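PDB 4HPP: probable glutamine synthetase from Pseudomonas aeruginosa, which belongs to the glutamine synthetase family, joining a small N-terminal beta domain to a larger catalytic domain in a multi-subunit assembly. Local coordinates for residues G123-A128 and Q242-S247; V10-T15 and R24-A29; T281-A286 and D337-P342; D65-P70 and V97-T102. One frame throughout, in Å; residues are numbered along the deposited sequence.

Contact 1 (G123-A128 and Q242-S247); sequences GLQVIA and QHADGS
Q125 and Q242 face each other across an antiparallel strand pair at the outer end of two strands, 124-137 and 235-243, of the catalytic-domain sheet, and their torsions send the two amides apart, one toward A244, the other toward I127. Q125 sets CG anti to its own carbonyl carbon (chi1 -40°) and then folds at chi2, laying its amide along the backbone of A244, where CD comes 3.5 Å from A244 CA. Q242 has the same kind of first torsion, but its extended chain beyond CG carries the amide across I127 at an oblique angle. The two form a hydrogen-bonded pair: Q125 N gives Q242 O a nearly straight bond of 2.8 Å in the carbonyl plane, and Q242 N returns a longer one, 3.2 Å, to Q125 O. One residue on, L124 and H243 make a non-hydrogen-bonded pair whose side chains diverge, and beyond them A244 N gives G123 O only a weak bond. G123 suits its place because its positive phi (86°) makes it the C-prime residue of a Schellman motif ending helix 108-121, just before the strand starts. Glutamine fits this surface site, since its methylenes and flat amide can pack on backbone and apolar atoms where the amide need not be fully buried. V126, pointing away, packs on M346 and L350 of helix 342-358. The Q242 amide closes the contact, with OE1 of Q242 3.6 Å from CD1 of I127.

Contact 2 (V10-T15 and R24-A29); sequences VSFVTT and RSLPLA
V10, L26 and F12 give up the most surface here, and all three project from the same face of an antiparallel beta hairpin made by strands 9-15 and 21-27. V10 and L26 form a hydrogen-bonded pair in which V10 N reaches L26 O at 2.8 Å and L26 N reaches V10 O at 2.9 Å. L26 places CG between its backbone N and carbonyl carbon (chi1 43°), a crowded position that swings CD2 over the ring of F12. There it makes a CH-pi contact, CD2 of L26 standing 4.0 Å from the centroid of the F12 ring and above its face. V10 also meets L28 past the strand end, CG2 of V10 lying 4.0 Å from CD1 of L28. Branched and aromatic residues suit this buried face, whereas the other carries S11 and S25, small residues, consistent with the close approach of 4.0 Å between S11 CA and S25 CA. The hydroxyl of S25 is held by Q153 NE2 and F177 O of the second subunit, so that face is an interface. On the apolar face F12 packs on L68 and P70 of strand 66-78, and V10 and F12 touch L31 of helix 31-35; within the sheet, strand 89-97 pairs with the other side of 9-15.

Contact 3 (T281-A286 and D337-P342); sequences TAPTAA and DATTCP
T284 and T339 meet tip to tip, hydroxyl toward hydroxyl, where two buried loops join: their OG1 atoms lie 3.1 Å apart, while T284 OG1 is hydrogen-bonded to S287 OG. The methyl branches share the approach, T284 CG2 sitting 3.4 Å from T339 CB. In both threonines OG1 sits between the backbone N and the carbonyl carbon and CG2 lies anti to that carbon, which turns hydroxyl to hydroxyl and the T284 methyl to T339 CB; threonine suits because it carries both groups. Segment 337-342 is shaped by a type I turn from D337 to T340. Inside it D337 OD2 accepts from T339 N at 3.1 Å through its anti lone pair, an Asx turn, and T340 OG1 gives a bond of 2.9 Å to D337 O. This turn packs against the end of helix 261-281, where D337 N makes a weak bond to T281 O. P283 suits the bend after the helix: its ring crosses T340 at about a right angle, CG of P283 resting 3.5 Å from CG2 of T340. K420 of helix 410-427 binds P283 O, and D337 OD1 turns to S287 OG. The D337 side chain lies about 7 Å from the bound glutamic acid. The buried polar atoms are thus met by backbone, by S287 and by the turn itself, which is consistent with small polar residues joining two irregular loops in the core.

Contact 4 (D65-P70 and V97-T102); sequences DLRLLP and VETDGT
R67 and V97 form a single antiparallel hydrogen-bonded pair where strand 66-78 meets the end of strand 89-97, in the N-terminal domain sheet. Both backbone bonds are short, the first nearly straight: R67 N to V97 O is 2.8 Å, and V97 N to R67 O is 2.9 Å. Packing contacts gather round V97. Its CG2 lies 3.8 Å from CB of R67 and loosely faces CD2 of L69, while the L66 methyl CD2 packs on the carbonyl oxygen, 3.6 Å from V97 O. Past V97 the chain makes a type I turn from E98 to G101, whose last residue has the positive phi (119°) that glycine tolerates best. E98 lends only its aliphatic part, CG being 4.0 Å from CD2 of L66, and the methyl CG2 of T99 lies 3.9 Å from D65 O. The charged ends belong to other partners. R67 bends at chi2 and chi3 (-50° and -61°), carrying its guanidinium away from V97, and NE binds S37 O. D65 OD2 makes a salt bridge to R308 of the second subunit, a residue of the glutamic acid pocket. The chemistry thus divides the work: main chain and aliphatic carbons join the two segments, whereas the D65 carboxylate is committed to a neighbour's pocket, consistent with a site completed across the subunit boundary.

Overall arrangement
Contacts 2 and 4 belong to the same N-terminal sheet and touch, F12 CE1 lying 3.5 Å from P70 CG; their centres are about 15 Å apart, and both also meet the second subunit. Contact 2 is the more buried, with apolar packing on one face of a hairpin, while contact 4 is only partly buried, its charged ends turned to partners outside it. Contacts 1 and 3 lie in the catalytic domain. Contact 3, about 8 Å from the chain centre, is core and turns on hydroxyls and a carboxylate; contact 1 is superficial and rests on backbone bonds and amides. T15 packs on C341 and P342, where contact 2 of the N-terminal region touches contact 3 of the catalytic region.

Contact 1 (G123-A128 and Q242-S247)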
loop_
_atom_site.group_PDB
_atom_site.type_symbol
_atom_site.label_atom_id
_atom_site.label_comp_id
_atom_site.label_asym_id
_atom_site.label_seq_id
_atom_site.Cartn_x
_atom_site.Cartn_y
_atom_site.Cartn_z
ATOM N N GLY A 123 51.148 -13.278 37.760
ATOM C CA GLY A 123 51.754 -12.370 36.753
ATOM C C GLY A 123 51.301 -12.378 35.285
ATOM O O GLY A 123 51.939 -11.728 34.455
ATOM N N LEU A 124 50.202 -13.078 34.977
ATOM C CA LEU A 124 49.633 -13.159 33.614
ATOM C C LEU A 124 48.321 -12.335 33.397
ATOM O O LEU A 124 47.358 -12.460 34.159
ATOM C CB LEU A 124 49.396 -14.627 33.262
ATOM C CG LEU A 124 50.469 -15.602 33.724
ATOM C CD1 LEU A 124 50.147 -17.012 33.271
ATOM C CD2 LEU A 124 51.793 -15.164 33.131
ATOM N N GLN A 125 48.319 -11.476 32.384
ATOM C CA GLN A 125 47.127 -10.813 31.879
ATOM C C GLN A 125 46.521 -11.738 30.834
ATOM O O GLN A 125 47.250 -12.358 30.066
ATOM C CB GLN A 125 47.486 -9.519 31.165
ATOM C CG GLN A 125 48.573 -8.697 31.835
ATOM C CD GLN A 125 48.065 -7.668 32.836
ATOM O OE1 GLN A 125 47.674 -8.014 33.957
ATOM N NE2 GLN A 125 48.097 -6.381 32.443
ATOM N N VAL A 126 45.194 -11.821 30.772
ATOM C CA VAL A 126 44.556 -12.607 29.712
ATOM C C VAL A 126 43.917 -11.776 28.629
ATOM O O VAL A 126 43.055 -10.934 28.895
ATOM C CB VAL A 126 43.588 -13.648 30.268
ATOM C CG1 VAL A 126 42.975 -14.439 29.118
ATOM C CG2 VAL A 126 44.371 -14.577 31.204
ATOM N N ILE A 127 44.350 -12.014 27.400
ATOM C CA ILE A 127 43.953 -11.195 26.282
ATOM C C ILE A 127 43.281 -12.139 25.341
ATOM O O ILE A 127 43.916 -13.118 24.903
ATOM C CB ILE A 127 45.180 -10.638 25.550
ATOM C CG1 ILE A 127 46.023 -9.754 26.475
ATOM C CG2 ILE A 127 44.734 -9.880 24.312
ATOM C CD1 ILE A 127 45.698 -8.268 26.434
ATOM N N ALA A 128 42.029 -11.827 25.008
ATOM C CA ALA A 128 41.221 -12.701 24.174
ATOM C C ALA A 128 40.260 -11.955 23.262
ATOM O O ALA A 128 39.842 -10.810 23.528
ATOM C CB ALA A 128 40.458 -13.733 25.014
ATOM N N GLN A 242 50.037 -12.365 28.500
ATOM C CA GLN A 242 51.057 -11.289 28.596
ATOM C C GLN A 242 51.509 -10.983 30.013
ATOM O O GLN A 242 50.700 -10.913 30.937
ATOM C CB GLN A 242 50.563 -9.972 28.011
ATOM C CG GLN A 242 50.400 -9.922 26.509
ATOM C CD GLN A 242 49.559 -8.729 26.088
ATOM O OE1 GLN A 242 49.216 -7.869 26.916
ATOM N NE2 GLN A 242 49.235 -8.655 24.798
ATOM N N HIS A 243 52.809 -10.757 30.172
ATOM C CA HIS A 243 53.332 -10.220 31.420
ATOM C C HIS A 243 52.563 -8.955 31.732
ATOM O O HIS A 243 52.169 -8.234 30.810
ATOM C CB HIS A 243 54.837 -9.980 31.320
ATOM C CG HIS A 243 55.392 -9.163 32.453
ATOM N ND1 HIS A 243 56.080 -8.024 32.253
ATOM C CD2 HIS A 243 55.309 -9.339 33.838
ATOM C CE1 HIS A 243 56.428 -7.498 33.447
ATOM N NE2 HIS A 243 55.953 -8.306 34.414
ATOM N N ALA A 244 52.300 -8.709 33.021
ATOM C CA ALA A 244 51.540 -7.529 33.482
ATOM C C ALA A 244 52.132 -6.189 32.955
ATOM O O ALA A 244 52.432 -5.283 33.736
ATOM C CB ALA A 244 51.422 -7.542 35.015
ATOM N N ASP A 245 52.234 -6.062 31.625
ATOM C CA ASP A 245 53.287 -5.255 30.990
ATOM C C ASP A 245 53.138 -5.094 29.466
ATOM O O ASP A 245 53.608 -4.089 28.895
ATOM C CB ASP A 245 54.627 -5.964 31.248
ATOM C CG ASP A 245 55.833 -5.061 31.073
ATOM O OD1 ASP A 245 55.680 -3.831 31.203
ATOM O OD2 ASP A 245 56.940 -5.598 30.832
ATOM N N GLY A 246 52.538 -6.106 28.820
ATOM C CA GLY A 246 52.370 -6.165 27.351
ATOM C C GLY A 246 53.352 -7.103 26.657
ATOM O O GLY A 246 53.220 -7.395 25.456
ATOM N N SER A 247 54.339 -7.559 27.431
ATOM C CA SER A 247 55.336 -8.523 27.008
ATOM C C SER A 247 54.681 -9.900 26.735
ATOM O O SER A 247 54.177 -10.549 27.649
ATOM C CB SER A 247 56.418 -8.610 28.094
ATOM O OG SER A 247 57.518 -9.414 27.711
#

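Contact 2 (V10-T15 and R24-A29)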
loop_
_atom_site.group_PDB
_atom_site.type_symbol
_atom_site.label_atom_id
_atom_site.label_comp_id
_atom_site.label_asym_id
_atom_site.label_seq_id
_atom_site.Cartn_x
_atom_site.Cartn_y
_atom_site.Cartn_z
ATOM N N VAL A 10 17.017 1.062 31.068
ATOM C CA VAL A 10 18.314 0.471 31.175
ATOM C C VAL A 10 18.129 -0.957 31.664
ATOM O O VAL A 10 17.414 -1.177 32.636
ATOM C CB VAL A 10 19.210 1.279 32.154
ATOM C CG1 VAL A 10 20.513 0.538 32.339
ATOM C CG2 VAL A 10 19.489 2.650 31.563
ATOM N N SER A 11 18.745 -1.925 30.997
ATOM C CA SER A 11 18.729 -3.275 31.518
ATOM C C SER A 11 19.961 -3.667 32.330
ATOM O O SER A 11 21.057 -3.270 32.020
ATOM C CB SER A 11 18.526 -4.277 30.384
ATOM O OG SER A 11 17.150 -4.459 30.072
ATOM N N PHE A 12 19.760 -4.436 33.400
ATOM C CA PHE A 12 20.813 -5.219 34.043
ATOM C C PHE A 12 20.674 -6.677 33.509
ATOM O O PHE A 12 19.600 -7.298 33.608
ATOM C CB PHE A 12 20.674 -5.240 35.585
ATOM C CG PHE A 12 20.688 -3.893 36.246
ATOM C CD1 PHE A 12 21.281 -2.767 35.627
ATOM C CD2 PHE A 12 20.132 -3.727 37.523
ATOM C CE1 PHE A 12 21.297 -1.528 36.256
ATOM C CE2 PHE A 12 20.151 -2.456 38.168
ATOM C CZ PHE A 12 20.717 -1.367 37.517
ATOM N N VAL A 13 21.768 -7.200 32.954
ATOM C CA VAL A 13 21.810 -8.539 32.405
ATOM C C VAL A 13 22.787 -9.499 33.064
ATOM O O VAL A 13 23.788 -9.096 33.674
ATOM C CB VAL A 13 22.093 -8.505 30.905
ATOM C CG1 VAL A 13 21.060 -7.651 30.213
ATOM C CG2 VAL A 13 23.483 -7.974 30.607
ATOM N N THR A 14 22.492 -10.787 32.915
ATOM C CA THR A 14 23.460 -11.839 33.210
ATOM C C THR A 14 23.324 -12.808 32.085
ATOM O O THR A 14 22.248 -12.897 31.468
ATOM C CB THR A 14 23.149 -12.543 34.523
ATOM O OG1 THR A 14 24.187 -13.496 34.822
ATOM C CG2 THR A 14 21.754 -13.135 34.486
ATOM N N THR A 15 24.410 -13.501 31.765
ATOM C CA THR A 15 24.372 -14.506 30.717
ATOM C C THR A 15 24.472 -15.839 31.440
ATOM O O THR A 15 25.452 -16.080 32.137
ATOM C CB THR A 15 25.499 -14.277 29.714
ATOM O OG1 THR A 15 25.285 -13.004 29.114
ATOM C CG2 THR A 15 25.569 -15.378 28.632
ATOM N N ARG A 24 16.473 -7.319 33.591
ATOM C CA ARG A 24 15.323 -6.546 34.006
ATOM C C ARG A 24 15.670 -5.125 33.757
ATOM O O ARG A 24 16.844 -4.779 33.813
ATOM C CB ARG A 24 15.146 -6.664 35.509
ATOM C CG ARG A 24 14.491 -7.950 35.916
ATOM C CD ARG A 24 14.283 -8.016 37.405
ATOM N NE ARG A 24 14.087 -9.398 37.789
ATOM C CZ ARG A 24 13.776 -9.770 39.020
ATOM N NH1 ARG A 24 13.654 -8.827 39.940
ATOM N NH2 ARG A 24 13.614 -11.070 39.326
ATOM N N SER A 25 14.686 -4.260 33.544
ATOM C CA SER A 25 15.067 -2.899 33.206
ATOM C C SER A 25 14.348 -1.865 34.041
ATOM O O SER A 25 13.317 -2.158 34.689
ATOM C CB SER A 25 14.867 -2.657 31.708
ATOM O OG SER A 25 13.493 -2.442 31.440
ATOM N N LEU A 26 14.915 -0.668 34.045
ATOM C CA LEU A 26 14.411 0.459 34.864
ATOM C C LEU A 26 14.501 1.769 34.098
ATOM O O LEU A 26 15.236 1.860 33.119
ATOM C CB LEU A 26 15.206 0.593 36.126
ATOM C CG LEU A 26 16.711 0.454 35.927
ATOM C CD1 LEU A 26 17.504 1.596 36.592
ATOM C CD2 LEU A 26 17.106 -0.876 36.538
ATOM N N PRO A 27 13.737 2.780 34.512
ATOM C CA PRO A 27 13.880 4.059 33.779
ATOM C C PRO A 27 15.268 4.651 34.005
ATOM O O PRO A 27 15.813 4.528 35.128
ATOM C CB PRO A 27 12.781 4.954 34.398
ATOM C CG PRO A 27 11.811 3.983 35.001
ATOM C CD PRO A 27 12.652 2.842 35.507
ATOM N N LEU A 28 15.843 5.216 32.937
ATOM C CA LEU A 28 17.160 5.887 33.022
ATOM C C LEU A 28 17.300 6.779 34.281
ATOM O O LEU A 28 18.273 6.665 35.012
ATOM C CB LEU A 28 17.469 6.692 31.749
ATOM C CG LEU A 28 18.798 7.472 31.660
ATOM C CD1 LEU A 28 20.009 6.573 31.288
ATOM C CD2 LEU A 28 18.624 8.689 30.730
ATOM N N ALA A 29 16.294 7.590 34.582
ATOM C CA ALA A 29 16.401 8.509 35.725
ATOM C C ALA A 29 16.781 7.814 36.994
ATOM O O ALA A 29 17.222 8.481 37.928
ATOM C CB ALA A 29 15.114 9.289 35.952
#

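Contact 3 (T281-A286 and D337-P342)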
loop_
_atom_site.group_PDB
_atom_site.type_symbol
_atom_site.label_atom_id
_atom_site.label_comp_id
_atom_site.label_asym_id
_atom_site.label_seq_id
_atom_site.Cartn_x
_atom_site.Cartn_y
_atom_site.Cartn_z
ATOM N N THR A 281 32.381 -25.828 26.276
ATOM C CA THR A 281 32.593 -24.957 25.094
ATOM C C THR A 281 31.804 -25.415 23.857
ATOM O O THR A 281 31.738 -24.689 22.855
ATOM C CB THR A 281 34.063 -24.875 24.709
ATOM O OG1 THR A 281 34.436 -26.131 24.142
ATOM C CG2 THR A 281 34.967 -24.563 25.920
ATOM N N ALA A 282 31.250 -26.632 23.902
ATOM C CA ALA A 282 30.240 -27.084 22.917
ATOM C C ALA A 282 29.085 -27.723 23.695
ATOM O O ALA A 282 28.876 -28.926 23.599
ATOM C CB ALA A 282 30.848 -28.065 21.914
ATOM N N PRO A 283 28.328 -26.907 24.459
ATOM C CA PRO A 283 27.582 -27.371 25.600
ATOM C C PRO A 283 26.162 -27.698 25.296
ATOM O O PRO A 283 25.394 -27.890 26.227
ATOM C CB PRO A 283 27.565 -26.144 26.510
ATOM C CG PRO A 283 27.831 -24.977 25.610
ATOM C CD PRO A 283 28.037 -25.492 24.220
ATOM N N THR A 284 25.762 -27.720 24.040
ATOM C CA THR A 284 24.360 -28.099 23.826
ATOM C C THR A 284 24.266 -29.342 22.974
ATOM O O THR A 284 25.225 -29.711 22.265
ATOM C CB THR A 284 23.497 -27.002 23.174
ATOM O OG1 THR A 284 24.061 -26.648 21.915
ATOM C CG2 THR A 284 23.409 -25.768 24.061
ATOM N N ALA A 285 23.098 -29.969 23.032
ATOM C CA ALA A 285 22.837 -31.179 22.241
ATOM C C ALA A 285 23.130 -30.933 20.738
ATOM O O ALA A 285 23.768 -31.775 20.085
ATOM C CB ALA A 285 21.400 -31.676 22.473
ATOM N N ALA A 286 22.706 -29.765 20.218
ATOM C CA ALA A 286 22.964 -29.373 18.823
ATOM C C ALA A 286 24.435 -29.152 18.518
ATOM O O ALA A 286 24.808 -29.073 17.334
ATOM C CB ALA A 286 22.160 -28.141 18.423
ATOM N N ASP A 337 31.156 -22.878 20.158
ATOM C CA ASP A 337 30.019 -22.381 19.388
ATOM C C ASP A 337 29.236 -21.340 20.202
ATOM O O ASP A 337 29.603 -21.052 21.383
ATOM C CB ASP A 337 29.150 -23.519 18.839
ATOM C CG ASP A 337 28.531 -24.394 19.915
ATOM O OD1 ASP A 337 28.756 -25.632 19.878
ATOM O OD2 ASP A 337 27.777 -23.886 20.768
ATOM N N ALA A 338 28.221 -20.715 19.595
ATOM C CA ALA A 338 27.532 -19.601 20.300
ATOM C C ALA A 338 26.452 -20.019 21.312
ATOM O O ALA A 338 25.820 -19.151 21.940
ATOM C CB ALA A 338 26.977 -18.621 19.311
ATOM N N THR A 339 26.213 -21.332 21.467
ATOM C CA THR A 339 25.291 -21.814 22.490
ATOM C C THR A 339 25.975 -21.750 23.855
ATOM O O THR A 339 25.340 -21.952 24.892
ATOM C CB THR A 339 24.799 -23.269 22.249
ATOM O OG1 THR A 339 25.912 -24.152 22.306
ATOM C CG2 THR A 339 24.151 -23.397 20.917
ATOM N N THR A 340 27.265 -21.443 23.867
ATOM C CA THR A 340 27.962 -21.237 25.165
ATOM C C THR A 340 27.609 -19.980 25.926
ATOM O O THR A 340 26.962 -19.100 25.405
ATOM C CB THR A 340 29.477 -21.124 24.992
ATOM O OG1 THR A 340 29.761 -20.034 24.101
ATOM C CG2 THR A 340 29.993 -22.437 24.468
ATOM N N CYS A 341 28.035 -19.937 27.184
ATOM C CA CYS A 341 28.094 -18.714 27.967
ATOM C C CYS A 341 29.534 -18.113 27.894
ATOM O O CYS A 341 30.438 -18.571 28.563
ATOM C CB CYS A 341 27.599 -18.975 29.401
ATOM S SG CYS A 341 28.168 -17.719 30.581
ATOM N N PRO A 342 29.764 -17.093 27.059
ATOM C CA PRO A 342 31.169 -16.579 26.882
ATOM C C PRO A 342 32.098 -16.650 28.123
ATOM O O PRO A 342 33.237 -17.125 28.025
ATOM C CB PRO A 342 30.948 -15.132 26.447
ATOM C CG PRO A 342 29.625 -15.150 25.747
ATOM C CD PRO A 342 28.811 -16.366 26.188
#

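Contact 4 (D65-P70 and V97-T102)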
loop_
_atom_site.group_PDB
_atom_site.type_symbol
_atom_site.label_atom_id
_atom_site.label_comp_id
_atom_site.label_asym_id
_atom_site.label_seq_id
_atom_site.Cartn_x
_atom_site.Cartn_y
_atom_site.Cartn_z
ATOM N N ASP A 65 16.282 -15.785 47.323
ATOM C CA ASP A 65 16.670 -15.066 46.094
ATOM C C ASP A 65 17.892 -14.069 46.138
ATOM O O ASP A 65 18.352 -13.680 47.209
ATOM C CB ASP A 65 15.429 -14.499 45.365
ATOM C CG ASP A 65 14.600 -13.549 46.218
ATOM O OD1 ASP A 65 14.663 -13.607 47.471
ATOM O OD2 ASP A 65 13.856 -12.746 45.603
ATOM N N LEU A 66 18.403 -13.698 44.959
ATOM C CA LEU A 66 19.711 -13.045 44.796
ATOM C C LEU A 66 19.624 -11.589 44.308
ATOM O O LEU A 66 18.561 -11.116 43.926
ATOM C CB LEU A 66 20.527 -13.821 43.749
ATOM C CG LEU A 66 20.869 -15.296 43.933
ATOM C CD1 LEU A 66 21.187 -15.947 42.609
ATOM C CD2 LEU A 66 22.039 -15.455 44.870
ATOM N N ARG A 67 20.772 -10.901 44.278
ATOM C CA ARG A 67 20.883 -9.609 43.625
ATOM C C ARG A 67 21.725 -9.749 42.381
ATOM O O ARG A 67 22.710 -10.436 42.422
ATOM C CB ARG A 67 21.571 -8.585 44.506
ATOM C CG ARG A 67 20.891 -8.284 45.810
ATOM C CD ARG A 67 19.417 -7.965 45.649
ATOM N NE ARG A 67 19.164 -6.787 44.829
ATOM C CZ ARG A 67 17.950 -6.283 44.647
ATOM N NH1 ARG A 67 16.916 -6.862 45.243
ATOM N NH2 ARG A 67 17.764 -5.225 43.866
ATOM N N LEU A 68 21.314 -9.074 41.300
ATOM C CA LEU A 68 22.058 -8.956 40.070
ATOM C C LEU A 68 22.656 -7.556 40.097
ATOM O O LEU A 68 21.937 -6.552 39.927
ATOM C CB LEU A 68 21.136 -9.082 38.845
ATOM C CG LEU A 68 21.842 -8.936 37.484
ATOM C CD1 LEU A 68 23.101 -9.811 37.462
ATOM C CD2 LEU A 68 20.977 -9.241 36.255
ATOM N N LEU A 69 23.964 -7.510 40.289
ATOM C CA LEU A 69 24.668 -6.267 40.616
ATOM C C LEU A 69 25.450 -5.767 39.398
ATOM O O LEU A 69 26.517 -6.298 39.109
ATOM C CB LEU A 69 25.651 -6.541 41.757
ATOM C CG LEU A 69 25.768 -5.459 42.831
ATOM C CD1 LEU A 69 24.461 -5.354 43.584
ATOM C CD2 LEU A 69 26.907 -5.814 43.776
ATOM N N PRO A 70 24.908 -4.777 38.667
ATOM C CA PRO A 70 25.553 -4.245 37.446
ATOM C C PRO A 70 26.982 -3.750 37.719
ATOM O O PRO A 70 27.231 -3.061 38.712
ATOM C CB PRO A 70 24.658 -3.063 37.047
ATOM C CG PRO A 70 23.896 -2.738 38.294
ATOM C CD PRO A 70 23.688 -4.040 39.015
ATOM N N VAL A 97 24.903 -12.118 43.366
ATOM C CA VAL A 97 25.408 -12.147 44.749
ATOM C C VAL A 97 24.234 -12.393 45.673
ATOM O O VAL A 97 23.118 -12.098 45.284
ATOM C CB VAL A 97 26.125 -10.825 45.117
ATOM C CG1 VAL A 97 27.240 -10.569 44.131
ATOM C CG2 VAL A 97 25.167 -9.629 45.100
ATOM N N GLU A 98 24.476 -12.946 46.869
ATOM C CA GLU A 98 23.415 -13.144 47.898
ATOM C C GLU A 98 23.066 -11.777 48.497
ATOM O O GLU A 98 23.778 -10.822 48.194
ATOM C CB GLU A 98 23.874 -14.166 48.938
ATOM C CG GLU A 98 23.646 -15.634 48.506
ATOM C CD GLU A 98 24.930 -16.485 48.452
ATOM O OE1 GLU A 98 25.935 -16.134 49.119
ATOM O OE2 GLU A 98 24.957 -17.522 47.739
ATOM N N THR A 99 21.994 -11.629 49.293
ATOM C CA THR A 99 21.485 -10.234 49.618
ATOM C C THR A 99 22.419 -9.281 50.405
ATOM O O THR A 99 22.247 -8.051 50.356
ATOM C CB THR A 99 20.052 -10.186 50.253
ATOM O OG1 THR A 99 19.900 -11.211 51.242
ATOM C CG2 THR A 99 18.965 -10.346 49.208
ATOM N N ASP A 100 23.392 -9.867 51.111
ATOM C CA ASP A 100 24.394 -9.158 51.950
ATOM C C ASP A 100 25.623 -8.617 51.200
ATOM O O ASP A 100 26.397 -7.840 51.774
ATOM C CB ASP A 100 24.900 -10.093 53.081
ATOM C CG ASP A 100 25.204 -11.524 52.584
ATOM O OD1 ASP A 100 25.073 -12.475 53.359
ATOM O OD2 ASP A 100 25.562 -11.730 51.415
ATOM N N GLY A 101 25.814 -9.050 49.946
ATOM C CA GLY A 101 27.020 -8.740 49.139
ATOM C C GLY A 101 27.840 -9.959 48.698
ATOM O O GLY A 101 28.853 -9.829 47.998
ATOM N N THR A 102 27.372 -11.148 49.071
ATOM C CA THR A 102 28.187 -12.363 49.029
ATOM C C THR A 102 28.192 -13.049 47.658
ATOM O O THR A 102 27.151 -13.593 47.238
ATOM C CB THR A 102 27.740 -13.357 50.130
ATOM O OG1 THR A 102 27.778 -12.696 51.398
ATOM C CG2 THR A 102 28.626 -14.634 50.159
#